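PDB 4OHF: cytosolic IMP-GMP specific 5'-nucleotidase from Legionella pneumophila subsp. pneumophila, which probably hydrolyses the 5'-phosphate of IMP and GMP as a magnesium-dependent nucleotidase of the HAD superfamily, and also binds GMP away from the metal. Local coordinates for residues L28-S33 with V323-G328; I81-R86 with I90-H95; E407-A412 with S417-Q422. All coordinates share one frame; numbering follows the deposited sequence.

Contact 1 (L28-S33 with V323-G328); sequences LIRYNS and VVEELG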
loop_
_atom_site.group_PDB
_atom_site.type_symbol
_atom_site.label_atom_id
_atom_site.label_comp_id
_atom_site.label_asym_id
_atom_site.label_seq_id
_atom_site.Cartn_x
_atom_site.Cartn_y
_atom_site.Cartn_z
ATOM N N LEU B 28 35.373 -3.652 -7.120
ATOM C CA LEU B 28 36.556 -4.297 -7.699
ATOM C C LEU B 28 37.573 -3.274 -8.173
ATOM O O LEU B 28 38.775 -3.481 -8.032
ATOM C CB LEU B 28 36.173 -5.179 -8.887
ATOM C CG LEU B 28 37.316 -5.739 -9.738
ATOM C CD1 LEU B 28 38.265 -6.600 -8.901
ATOM C CD2 LEU B 28 36.711 -6.556 -10.861
ATOM N N ILE B 29 37.090 -2.185 -8.763
ATOM C CA ILE B 29 37.965 -1.128 -9.248
ATOM C C ILE B 29 37.795 0.123 -8.388
ATOM O O ILE B 29 36.711 0.691 -8.305
ATOM C CB ILE B 29 37.649 -0.819 -10.714
ATOM C CG1 ILE B 29 38.075 -2.015 -11.566
ATOM C CG2 ILE B 29 38.360 0.446 -11.164
ATOM C CD1 ILE B 29 37.717 -1.894 -13.033
ATOM N N ARG B 30 38.870 0.555 -7.743
ATOM C CA ARG B 30 38.784 1.728 -6.870
ATOM C C ARG B 30 38.869 3.083 -7.583
ATOM O O ARG B 30 39.611 3.260 -8.551
ATOM C CB ARG B 30 39.855 1.638 -5.775
ATOM C CG ARG B 30 39.289 1.506 -4.364
ATOM C CD ARG B 30 39.873 0.338 -3.600
ATOM N NE ARG B 30 41.328 0.419 -3.448
ATOM C CZ ARG B 30 41.986 1.387 -2.815
ATOM N NH1 ARG B 30 41.328 2.392 -2.252
ATOM N NH2 ARG B 30 43.312 1.347 -2.753
ATOM N N TYR B 31 38.076 4.032 -7.097
ATOM C CA TYR B 31 38.050 5.383 -7.642
ATOM C C TYR B 31 38.454 6.391 -6.585
ATOM O O TYR B 31 38.258 6.172 -5.391
ATOM C CB TYR B 31 36.644 5.758 -8.123
ATOM C CG TYR B 31 36.237 5.169 -9.454
ATOM C CD1 TYR B 31 36.448 5.868 -10.638
ATOM C CD2 TYR B 31 35.608 3.926 -9.524
ATOM C CE1 TYR B 31 36.041 5.349 -11.862
ATOM C CE2 TYR B 31 35.201 3.400 -10.737
ATOM C CZ TYR B 31 35.420 4.118 -11.904
ATOM O OH TYR B 31 35.029 3.600 -13.115
ATOM N N ASN B 32 39.014 7.498 -7.045
ATOM C CA ASN B 32 39.404 8.591 -6.170
ATOM C C ASN B 32 38.090 9.294 -5.796
ATOM O O ASN B 32 37.545 10.073 -6.589
ATOM C CB ASN B 32 40.311 9.544 -6.939
ATOM C CG ASN B 32 40.812 10.671 -6.089
ATOM O OD1 ASN B 32 40.033 11.457 -5.532
ATOM N ND2 ASN B 32 42.129 10.764 -5.975
ATOM N N SER B 33 37.581 9.009 -4.600
ATOM C CA SER B 33 36.312 9.569 -4.147
ATOM C C SER B 33 36.094 11.065 -4.328
ATOM O O SER B 33 35.077 11.478 -4.882
ATOM C CB SER B 33 36.070 9.205 -2.681
ATOM O OG SER B 33 35.697 7.847 -2.548
ATOM N N VAL B 323 31.458 -3.114 0.797
ATOM C CA VAL B 323 32.718 -2.403 0.890
ATOM C C VAL B 323 32.289 -0.962 1.191
ATOM O O VAL B 323 31.487 -0.386 0.453
ATOM C CB VAL B 323 33.484 -2.471 -0.445
ATOM C CG1 VAL B 323 34.366 -1.269 -0.594
ATOM C CG2 VAL B 323 34.328 -3.725 -0.494
ATOM N N VAL B 324 32.773 -0.401 2.295
ATOM C CA VAL B 324 32.438 0.976 2.656
ATOM C C VAL B 324 33.713 1.821 2.674
ATOM O O VAL B 324 34.425 1.883 3.675
ATOM C CB VAL B 324 31.763 1.038 4.027
ATOM C CG1 VAL B 324 31.289 2.444 4.315
ATOM C CG2 VAL B 324 30.599 0.075 4.064
ATOM N N GLU B 325 33.993 2.460 1.545
ATOM C CA GLU B 325 35.179 3.289 1.381
ATOM C C GLU B 325 35.436 4.250 2.542
ATOM O O GLU B 325 36.578 4.403 2.969
ATOM C CB GLU B 325 35.073 4.076 0.067
ATOM C CG GLU B 325 36.144 5.145 -0.137
ATOM C CD GLU B 325 37.345 4.653 -0.927
ATOM O OE1 GLU B 325 37.400 4.940 -2.149
ATOM O OE2 GLU B 325 38.230 3.976 -0.342
ATOM N N GLU B 326 34.386 4.888 3.057
ATOM C CA GLU B 326 34.542 5.851 4.144
ATOM C C GLU B 326 35.071 5.308 5.468
ATOM O O GLU B 326 35.480 6.085 6.327
ATOM C CB GLU B 326 33.230 6.593 4.396
ATOM C CG GLU B 326 32.765 7.434 3.224
ATOM C CD GLU B 326 32.020 6.644 2.166
ATOM O OE1 GLU B 326 32.038 5.394 2.223
ATOM O OE2 GLU B 326 31.414 7.283 1.268
ATOM N N LEU B 327 35.054 3.997 5.656
ATOM C CA LEU B 327 35.588 3.423 6.887
ATOM C C LEU B 327 37.010 3.907 7.080
ATOM O O LEU B 327 37.479 4.029 8.202
ATOM C CB LEU B 327 35.623 1.903 6.810
ATOM C CG LEU B 327 34.483 1.099 7.408
ATOM C CD1 LEU B 327 34.815 -0.375 7.211
ATOM C CD2 LEU B 327 34.312 1.434 8.881
ATOM N N GLY B 328 37.700 4.157 5.970
ATOM C CA GLY B 328 39.070 4.631 6.036
ATOM C C GLY B 328 39.199 5.769 7.037
ATOM O O GLY B 328 39.803 5.624 8.114
#

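Contact 2 (I81-R86 with I90-H95); sequences ILKLSR and IRLSYH. With 5GP (guanosine-5'-monophosphate), chain E.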
loop_
_atom_site.group_PDB
_atom_site.type_symbol
_atom_site.label_atom_id
_atom_site.label_comp_id
_atom_site.label_asym_id
_atom_site.label_seq_id
_atom_site.Cartn_x
_atom_site.Cartn_y
_atom_site.Cartn_z
ATOM N N ILE B 81 18.014 18.374 5.288
ATOM C CA ILE B 81 18.885 17.216 5.239
ATOM C C ILE B 81 19.014 16.695 6.659
ATOM O O ILE B 81 19.336 17.447 7.571
ATOM C CB ILE B 81 20.263 17.581 4.678
ATOM C CG1 ILE B 81 20.109 18.151 3.259
ATOM C CG2 ILE B 81 21.161 16.341 4.659
ATOM C CD1 ILE B 81 21.439 18.543 2.602
ATOM N N LEU B 82 18.777 15.396 6.835
ATOM C CA LEU B 82 18.802 14.788 8.161
ATOM C C LEU B 82 19.814 13.682 8.452
ATOM O O LEU B 82 20.178 12.902 7.575
ATOM C CB LEU B 82 17.406 14.240 8.460
ATOM C CG LEU B 82 16.220 15.097 7.993
ATOM C CD1 LEU B 82 14.936 14.367 8.302
ATOM C CD2 LEU B 82 16.226 16.462 8.686
ATOM N N LYS B 83 20.237 13.629 9.711
ATOM C CA LYS B 83 21.159 12.619 10.241
ATOM C C LYS B 83 20.235 11.784 11.150
ATOM O O LYS B 83 19.815 12.252 12.212
ATOM C CB LYS B 83 22.235 13.282 11.111
ATOM C CG LYS B 83 23.655 12.686 11.047
ATOM C CD LYS B 83 23.752 11.234 11.464
ATOM C CE LYS B 83 25.195 10.752 11.462
ATOM N NZ LYS B 83 26.035 11.454 12.469
ATOM N N LEU B 84 19.916 10.565 10.742
ATOM C CA LEU B 84 19.018 9.722 11.527
ATOM C C LEU B 84 19.688 8.604 12.313
ATOM O O LEU B 84 20.788 8.172 11.991
ATOM C CB LEU B 84 17.961 9.112 10.609
ATOM C CG LEU B 84 16.696 9.895 10.257
ATOM C CD1 LEU B 84 16.949 11.387 10.200
ATOM C CD2 LEU B 84 16.189 9.378 8.934
ATOM N N SER B 85 19.006 8.135 13.350
ATOM C CA SER B 85 19.499 7.043 14.181
ATOM C C SER B 85 18.951 5.814 13.507
ATOM O O SER B 85 18.138 5.932 12.593
ATOM C CB SER B 85 18.914 7.123 15.583
ATOM O OG SER B 85 17.532 6.781 15.555
ATOM N N ARG B 86 19.362 4.635 13.959
ATOM C CA ARG B 86 18.882 3.408 13.330
ATOM C C ARG B 86 17.363 3.270 13.341
ATOM O O ARG B 86 16.807 2.581 12.501
ATOM C CB ARG B 86 19.513 2.166 13.971
ATOM C CG ARG B 86 19.073 1.862 15.387
ATOM C CD ARG B 86 18.847 0.350 15.560
ATOM N NE ARG B 86 20.030 -0.460 15.250
ATOM C CZ ARG B 86 20.064 -1.414 14.316
ATOM N NH1 ARG B 86 18.976 -1.680 13.596
ATOM N NH2 ARG B 86 21.183 -2.101 14.091
ATOM N N ILE B 90 15.796 11.775 14.721
ATOM C CA ILE B 90 16.565 12.886 14.193
ATOM C C ILE B 90 17.652 13.309 15.172
ATOM O O ILE B 90 17.377 13.924 16.198
ATOM C CB ILE B 90 15.666 14.095 13.879
ATOM C CG1 ILE B 90 14.653 13.713 12.803
ATOM C CG2 ILE B 90 16.516 15.270 13.399
ATOM C CD1 ILE B 90 13.752 14.838 12.390
ATOM N N ARG B 91 18.888 12.958 14.842
ATOM C CA ARG B 91 20.040 13.308 15.651
ATOM C C ARG B 91 20.340 14.781 15.383
ATOM O O ARG B 91 20.581 15.565 16.305
ATOM C CB ARG B 91 21.229 12.428 15.257
ATOM C CG ARG B 91 22.586 12.957 15.694
ATOM C CD ARG B 91 22.676 13.110 17.194
ATOM N NE ARG B 91 23.959 13.679 17.590
ATOM C CZ ARG B 91 24.312 13.915 18.848
ATOM N NH1 ARG B 91 23.479 13.633 19.842
ATOM N NH2 ARG B 91 25.498 14.442 19.107
ATOM N N LEU B 92 20.344 15.152 14.110
ATOM C CA LEU B 92 20.568 16.542 13.747
ATOM C C LEU B 92 20.073 16.847 12.340
ATOM O O LEU B 92 19.971 15.959 11.500
ATOM C CB LEU B 92 22.040 16.925 13.943
ATOM C CG LEU B 92 23.176 16.149 13.302
ATOM C CD1 LEU B 92 23.201 16.458 11.830
ATOM C CD2 LEU B 92 24.495 16.566 13.942
ATOM N N SER B 93 19.728 18.107 12.104
ATOM C CA SER B 93 19.202 18.511 10.813
ATOM C C SER B 93 19.624 19.897 10.342
ATOM O O SER B 93 19.990 20.765 11.136
ATOM C CB SER B 93 17.673 18.433 10.838
ATOM O OG SER B 93 17.140 19.260 11.860
ATOM N N TYR B 94 19.564 20.085 9.029
ATOM C CA TYR B 94 19.914 21.348 8.406
ATOM C C TYR B 94 18.892 21.696 7.317
ATOM O O TYR B 94 18.323 20.808 6.670
ATOM C CB TYR B 94 21.305 21.269 7.753
ATOM C CG TYR B 94 22.498 21.263 8.691
ATOM C CD1 TYR B 94 22.748 20.183 9.537
ATOM C CD2 TYR B 94 23.392 22.337 8.717
ATOM C CE1 TYR B 94 23.859 20.173 10.388
ATOM C CE2 TYR B 94 24.506 22.337 9.561
ATOM C CZ TYR B 94 24.732 21.256 10.395
ATOM O OH TYR B 94 25.810 21.261 11.255
ATOM N N HIS B 95 18.636 22.990 7.150
ATOM C CA HIS B 95 17.752 23.453 6.087
ATOM C C HIS B 95 18.770 24.112 5.164
ATOM O O HIS B 95 19.235 25.217 5.430
ATOM C CB HIS B 95 16.748 24.489 6.590
ATOM C CG HIS B 95 15.836 25.009 5.520
ATOM N ND1 HIS B 95 14.784 24.276 5.014
ATOM C CD2 HIS B 95 15.849 26.174 4.829
ATOM C CE1 HIS B 95 14.188 24.966 4.058
ATOM N NE2 HIS B 95 14.815 26.120 3.926
HETATM P P 5GP E . 8.644 -3.434 10.350
HETATM O O1P 5GP E . 8.142 -4.390 9.318
HETATM O O2P 5GP E . 9.730 -4.047 11.204
HETATM O O3P 5GP E . 7.527 -2.902 11.242
HETATM O "O5'" 5GP E . 9.219 -2.122 9.618
HETATM C "C5'" 5GP E . 10.294 -2.200 8.679
HETATM C "C4'" 5GP E . 11.417 -1.234 9.044
HETATM O "O4'" 5GP E . 11.982 -1.354 10.354
HETATM C "C3'" 5GP E . 12.654 -1.244 8.120
HETATM O "O3'" 5GP E . 12.368 -0.896 6.728
HETATM C "C2'" 5GP E . 13.536 -0.252 8.849
HETATM O "O2'" 5GP E . 13.325 1.101 8.298
HETATM C "C1'" 5GP E . 13.112 -0.417 10.340
HETATM N N9 5GP E . 14.234 -0.952 11.232
HETATM C C8 5GP E . 15.223 -0.266 11.835
HETATM N N7 5GP E . 16.034 -1.092 12.554
HETATM C C5 5GP E . 15.527 -2.346 12.395
HETATM C C6 5GP E . 15.881 -3.638 12.867
HETATM O O6 5GP E . 16.882 -3.774 13.611
HETATM N N1 5GP E . 15.115 -4.733 12.497
HETATM C C2 5GP E . 14.031 -4.609 11.693
HETATM N N2 5GP E . 13.301 -5.699 11.350
HETATM N N3 5GP E . 13.660 -3.360 11.214
HETATM C C4 5GP E . 14.392 -2.245 11.561
#

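Contact 3 (E407-A412 with S417-Q422); sequences ERVFRA and SYFAYQ. With 5GP (guanosine-5'-monophosphate), chain E.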
loop_
_atom_site.group_PDB
_atom_site.type_symbol
_atom_site.label_atom_id
_atom_site.label_comp_id
_atom_site.label_asym_id
_atom_site.label_seq_id
_atom_site.Cartn_x
_atom_site.Cartn_y
_atom_site.Cartn_z
ATOM N N GLU B 407 29.331 14.796 12.208
ATOM C CA GLU B 407 29.862 13.799 13.119
ATOM C C GLU B 407 30.128 12.512 12.332
ATOM O O GLU B 407 30.335 12.569 11.124
ATOM C CB GLU B 407 28.877 13.584 14.278
ATOM C CG GLU B 407 28.945 14.689 15.335
ATOM C CD GLU B 407 27.609 14.973 16.032
ATOM O OE1 GLU B 407 27.599 15.764 17.007
ATOM O OE2 GLU B 407 26.565 14.417 15.607
ATOM N N ARG B 408 30.110 11.368 13.010
ATOM C CA ARG B 408 30.394 10.074 12.378
ATOM C C ARG B 408 29.348 9.495 11.447
ATOM O O ARG B 408 28.145 9.734 11.592
ATOM C CB ARG B 408 30.698 9.027 13.445
ATOM C CG ARG B 408 32.119 9.066 13.935
ATOM C CD ARG B 408 32.326 8.176 15.133
ATOM N NE ARG B 408 32.110 8.915 16.365
ATOM C CZ ARG B 408 32.293 8.396 17.570
ATOM N NH1 ARG B 408 32.689 7.131 17.684
ATOM N NH2 ARG B 408 32.092 9.135 18.655
ATOM N N VAL B 409 29.828 8.710 10.492
ATOM C CA VAL B 409 28.960 8.058 9.529
ATOM C C VAL B 409 28.154 6.956 10.205
ATOM O O VAL B 409 26.966 6.813 9.933
ATOM C CB VAL B 409 29.783 7.424 8.375
ATOM C CG1 VAL B 409 28.922 6.490 7.561
ATOM C CG2 VAL B 409 30.353 8.515 7.486
ATOM N N PHE B 410 28.796 6.194 11.093
ATOM C CA PHE B 410 28.135 5.072 11.759
ATOM C C PHE B 410 27.427 5.373 13.077
ATOM O O PHE B 410 26.675 4.540 13.585
ATOM C CB PHE B 410 29.138 3.927 11.968
ATOM C CG PHE B 410 29.583 3.256 10.683
ATOM C CD1 PHE B 410 28.936 2.107 10.216
ATOM C CD2 PHE B 410 30.652 3.765 9.941
ATOM C CE1 PHE B 410 29.346 1.487 9.049
ATOM C CE2 PHE B 410 31.066 3.144 8.767
ATOM C CZ PHE B 410 30.415 2.006 8.318
ATOM N N ARG B 411 27.644 6.555 13.635
ATOM C CA ARG B 411 27.005 6.892 14.908
ATOM C C ARG B 411 26.088 8.094 14.809
ATOM O O ARG B 411 26.418 9.072 14.151
ATOM C CB ARG B 411 28.069 7.151 15.989
ATOM C CG ARG B 411 28.877 5.927 16.400
ATOM C CD ARG B 411 28.029 4.882 17.126
ATOM N NE ARG B 411 27.969 3.615 16.390
ATOM C CZ ARG B 411 28.944 2.704 16.345
ATOM N NH1 ARG B 411 30.081 2.909 17.002
ATOM N NH2 ARG B 411 28.777 1.577 15.648
ATOM N N ALA B 412 24.924 7.990 15.448
ATOM C CA ALA B 412 23.930 9.064 15.496
ATOM C C ALA B 412 23.741 9.362 16.983
ATOM O O ALA B 412 22.712 9.049 17.582
ATOM C CB ALA B 412 22.628 8.607 14.886
ATOM N N SER B 417 23.831 5.071 13.590
ATOM C CA SER B 417 23.205 5.939 12.624
ATOM C C SER B 417 22.313 5.050 11.770
ATOM O O SER B 417 22.477 3.823 11.739
ATOM C CB SER B 417 24.265 6.624 11.756
ATOM O OG SER B 417 25.005 5.677 11.018
ATOM N N TYR B 418 21.348 5.667 11.108
ATOM C CA TYR B 418 20.445 4.933 10.250
ATOM C C TYR B 418 21.286 4.201 9.197
ATOM O O TYR B 418 20.957 3.081 8.803
ATOM C CB TYR B 418 19.448 5.911 9.597
ATOM C CG TYR B 418 18.534 5.276 8.568
ATOM C CD1 TYR B 418 17.605 4.300 8.937
ATOM C CD2 TYR B 418 18.661 5.587 7.221
ATOM C CE1 TYR B 418 16.841 3.645 7.989
ATOM C CE2 TYR B 418 17.911 4.939 6.263
ATOM C CZ TYR B 418 17.002 3.966 6.648
ATOM O OH TYR B 418 16.274 3.307 5.684
ATOM N N PHE B 419 22.373 4.827 8.744
ATOM C CA PHE B 419 23.225 4.179 7.759
ATOM C C PHE B 419 23.890 2.939 8.371
ATOM O O PHE B 419 24.117 1.932 7.679
ATOM C CB PHE B 419 24.285 5.140 7.220
ATOM C CG PHE B 419 25.288 4.475 6.305
ATOM C CD1 PHE B 419 26.558 4.136 6.765
ATOM C CD2 PHE B 419 24.944 4.141 4.997
ATOM C CE1 PHE B 419 27.469 3.467 5.936
ATOM C CE2 PHE B 419 25.838 3.473 4.159
ATOM C CZ PHE B 419 27.107 3.134 4.628
ATOM N N ALA B 420 24.202 3.007 9.660
ATOM C CA ALA B 420 24.808 1.872 10.345
ATOM C C ALA B 420 23.841 0.689 10.290
ATOM O O ALA B 420 24.245 -0.438 10.017
ATOM C CB ALA B 420 25.117 2.228 11.788
ATOM N N TYR B 421 22.566 0.956 10.546
ATOM C CA TYR B 421 21.545 -0.083 10.505
ATOM C C TYR B 421 21.503 -0.733 9.121
ATOM O O TYR B 421 21.469 -1.956 9.002
ATOM C CB TYR B 421 20.156 0.494 10.866
ATOM C CG TYR B 421 19.021 -0.103 10.046
ATOM C CD1 TYR B 421 18.482 0.583 8.952
ATOM C CD2 TYR B 421 18.559 -1.402 10.297
ATOM C CE1 TYR B 421 17.520 -0.013 8.119
ATOM C CE2 TYR B 421 17.597 -2.007 9.473
ATOM C CZ TYR B 421 17.085 -1.313 8.389
ATOM O OH TYR B 421 16.160 -1.935 7.578
ATOM N N GLN B 422 21.496 0.094 8.079
ATOM C CA GLN B 422 21.458 -0.407 6.710
ATOM C C GLN B 422 22.619 -1.350 6.454
ATOM O O GLN B 422 22.438 -2.452 5.923
ATOM C CB GLN B 422 21.520 0.743 5.714
ATOM C CG GLN B 422 20.227 1.499 5.525
ATOM C CD GLN B 422 20.346 2.514 4.396
ATOM O OE1 GLN B 422 20.897 3.608 4.577
ATOM N NE2 GLN B 422 19.859 2.145 3.210
HETATM P P 5GP E . 8.644 -3.434 10.350
HETATM O O1P 5GP E . 8.142 -4.390 9.318
HETATM O O2P 5GP E . 9.730 -4.047 11.204
HETATM O O3P 5GP E . 7.527 -2.902 11.242
HETATM O "O5'" 5GP E . 9.219 -2.122 9.618
HETATM C "C5'" 5GP E . 10.294 -2.200 8.679
HETATM C "C4'" 5GP E . 11.417 -1.234 9.044
HETATM O "O4'" 5GP E . 11.982 -1.354 10.354
HETATM C "C3'" 5GP E . 12.654 -1.244 8.120
HETATM O "O3'" 5GP E . 12.368 -0.896 6.728
HETATM C "C2'" 5GP E . 13.536 -0.252 8.849
HETATM O "O2'" 5GP E . 13.325 1.101 8.298
HETATM C "C1'" 5GP E . 13.112 -0.417 10.340
HETATM N N9 5GP E . 14.234 -0.952 11.232
HETATM C C8 5GP E . 15.223 -0.266 11.835
HETATM N N7 5GP E . 16.034 -1.092 12.554
HETATM C C5 5GP E . 15.527 -2.346 12.395
HETATM C C6 5GP E . 15.881 -3.638 12.867
HETATM O O6 5GP E . 16.882 -3.774 13.611
HETATM N N1 5GP E . 15.115 -4.733 12.497
HETATM C C2 5GP E . 14.031 -4.609 11.693
HETATM N N2 5GP E . 13.301 -5.699 11.350
HETATM N N3 5GP E . 13.660 -3.360 11.214
HETATM C C4 5GP E . 14.392 -2.245 11.561
#

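Contact 1 (L28-S33 with V323-G328)
The guanidinium of Arg-30 receives the carboxylate of Glu-325 at its edge, near the guanidinium plane, with the two planes 74° apart. This is a loose contact of the HAD-like core. Residues 24-28 form the short helical turn after strand 19-22, and strand 30-31 pairs with strand 185-186, an order consistent with the squiggle and flap of the superfamily. Segment 323-328 leaves core strand 319-323 through a type I turn from Val-324 to Leu-327 and enters helix 327-336. Every contact between the two segments runs through Glu-325. Its CG lies anti to the backbone N (chi1 171°) and the chain bends at chi2 (94°), bringing the carboxylate between Arg-30 and Ser-33, OE2 on the arginine side and OE1 on the serine side. OE2 faces NH1 of Arg-30 at 4.0 Å, a long salt bridge, and the arginine is held more firmly through NE by Glu-188. Tyr-31 turns its ring away from Glu-325, meeting the rings of His-26 and Phe-36, while its OH bonds to Asp-25 and Tyr-215, so Tyr-31 is a second-shell partner of the magnesium ligand Asp-25. Asn-32 is the N-cap of helix 33-51, its OD1 accepting from Asn-35 N. Ser-33 points its side chain at the glutamate, and its OG makes a weak hydrogen bond of 3.4 Å to OE1 of Glu-325.

Contact 2 (I81-R86 with I90-H95)
Arg-91 and Leu-92 both stand opposite Lys-83, a classic beta bulge in the antiparallel hairpin of strands 80-84 and 90-95. Lys-83 N donates to Leu-92 O at 2.9 Å, while Lys-83 O accepts from Arg-91 N, also at 2.9 Å, and the register slips by one before Leu-84 pairs with Ile-90. Away from the bulge the pairing is regular: Ile-81 and Tyr-94 exchange two backbone bonds. On the face with Ile-81 and Tyr-94, Leu-92 has CG between its backbone N and carbonyl carbon (chi1 54°), which brings CD1 against CB of Lys-83 at 3.4 Å, the side chains crossing at a slant. The lysine chain then bends away, and NZ reaches the carbonyl oxygens of Trp-406, Arg-408 and Arg-411. The other face carries Leu-82, Leu-84, Ile-90 and Ser-93, with Leu-82 CD2 3.3 Å from Ser-93 CB. The end of Ile-90 meets both leucines from one side, CD1 to Leu-82 CD1 at 4.3 Å and CG1 to Leu-84 CD1 at 4.2 Å. Past the strand end Arg-86, bent at chi2 and chi3 and salt-bridged through NE to Glu-416, brings NH1 3.0 Å from O6 of the bound GMP. Arg-86 of the second subunit also bonds this nucleotide, consistent with an effector site between subunits. NH1 of Arg-86 makes a weak bond of 3.2 Å to guanine N7, at the guanidinium edge and in its plane.

Contact 3 (E407-A412 with S417-Q422)
Phe-410 turns one ring face to the edge of Phe-419 in an edge-to-face pair, centroids 5.7 Å apart and planes at 64°. The Phe-419 edge carrying CD1 and CE1 does the touching. Phe-419 has CG anti to its backbone N (chi1 174°), which swings the ring off the helix toward the other segment, where CD1 also meets Val-409 CG1 at 3.4 Å. Ala-420 adds its methyl to the Phe-410 side, CB lying 4.1 Å from Phe-410 CD1 and oblique to the ring. Glu-330 of helix 327-336 packs against Phe-410 as well.

The chain between Phe-410 and Ser-417 is the short hairpin of strands 411-412 and 415-416, which leads into helix 418-426 with Ser-417 as N-cap. The serine OG accepts from Ala-420 N at 3.1 Å and donates to Val-409 O; the 2.5 Å between Ser-417 OG and Val-409 O is short, and its exact value is doubtful. Ser-417 N donates in turn to Phe-410 O at 2.9 Å, from above that carbonyl plane. Arg-411 points its side chain away from the helix, and its NH1 forms a salt bridge with Asp-456 of the second subunit.

Further along the helix, the ring of Tyr-421 lies with one face toward guanine C8 of the bound GMP. Its CD2 comes within 3.4 Å of N7, its OH is 3.4 Å from the ribose C2', and Tyr-87 of the second subunit packs on the same tyrosine.

In the fold
Contact 2 comes within the long loop that contact 1 closes, and contact 3 follows both along the chain. Contact 1 leaves strand 319-323 of the mixed central sheet; contact 2 belongs to a separate antiparallel sheet with strands 73-75, 98-99 and 121-122. Contacts 2 and 3, centres about 10 Å apart, reach the same GMP, and Leu-84 O meets Tyr-418 N at 2.7 Å, a probable hydrogen bond. Contacts 1 and 3, centres about 17 Å apart, meet where Leu-327 packs on Phe-410 and Val-324 CG1 lies near both Phe-410 and Phe-419. Contacts 1 and 2, centres about 24 Å apart, do not touch. Contact 3 thus lies between the magnesium-bearing core and the GMP-binding hairpin.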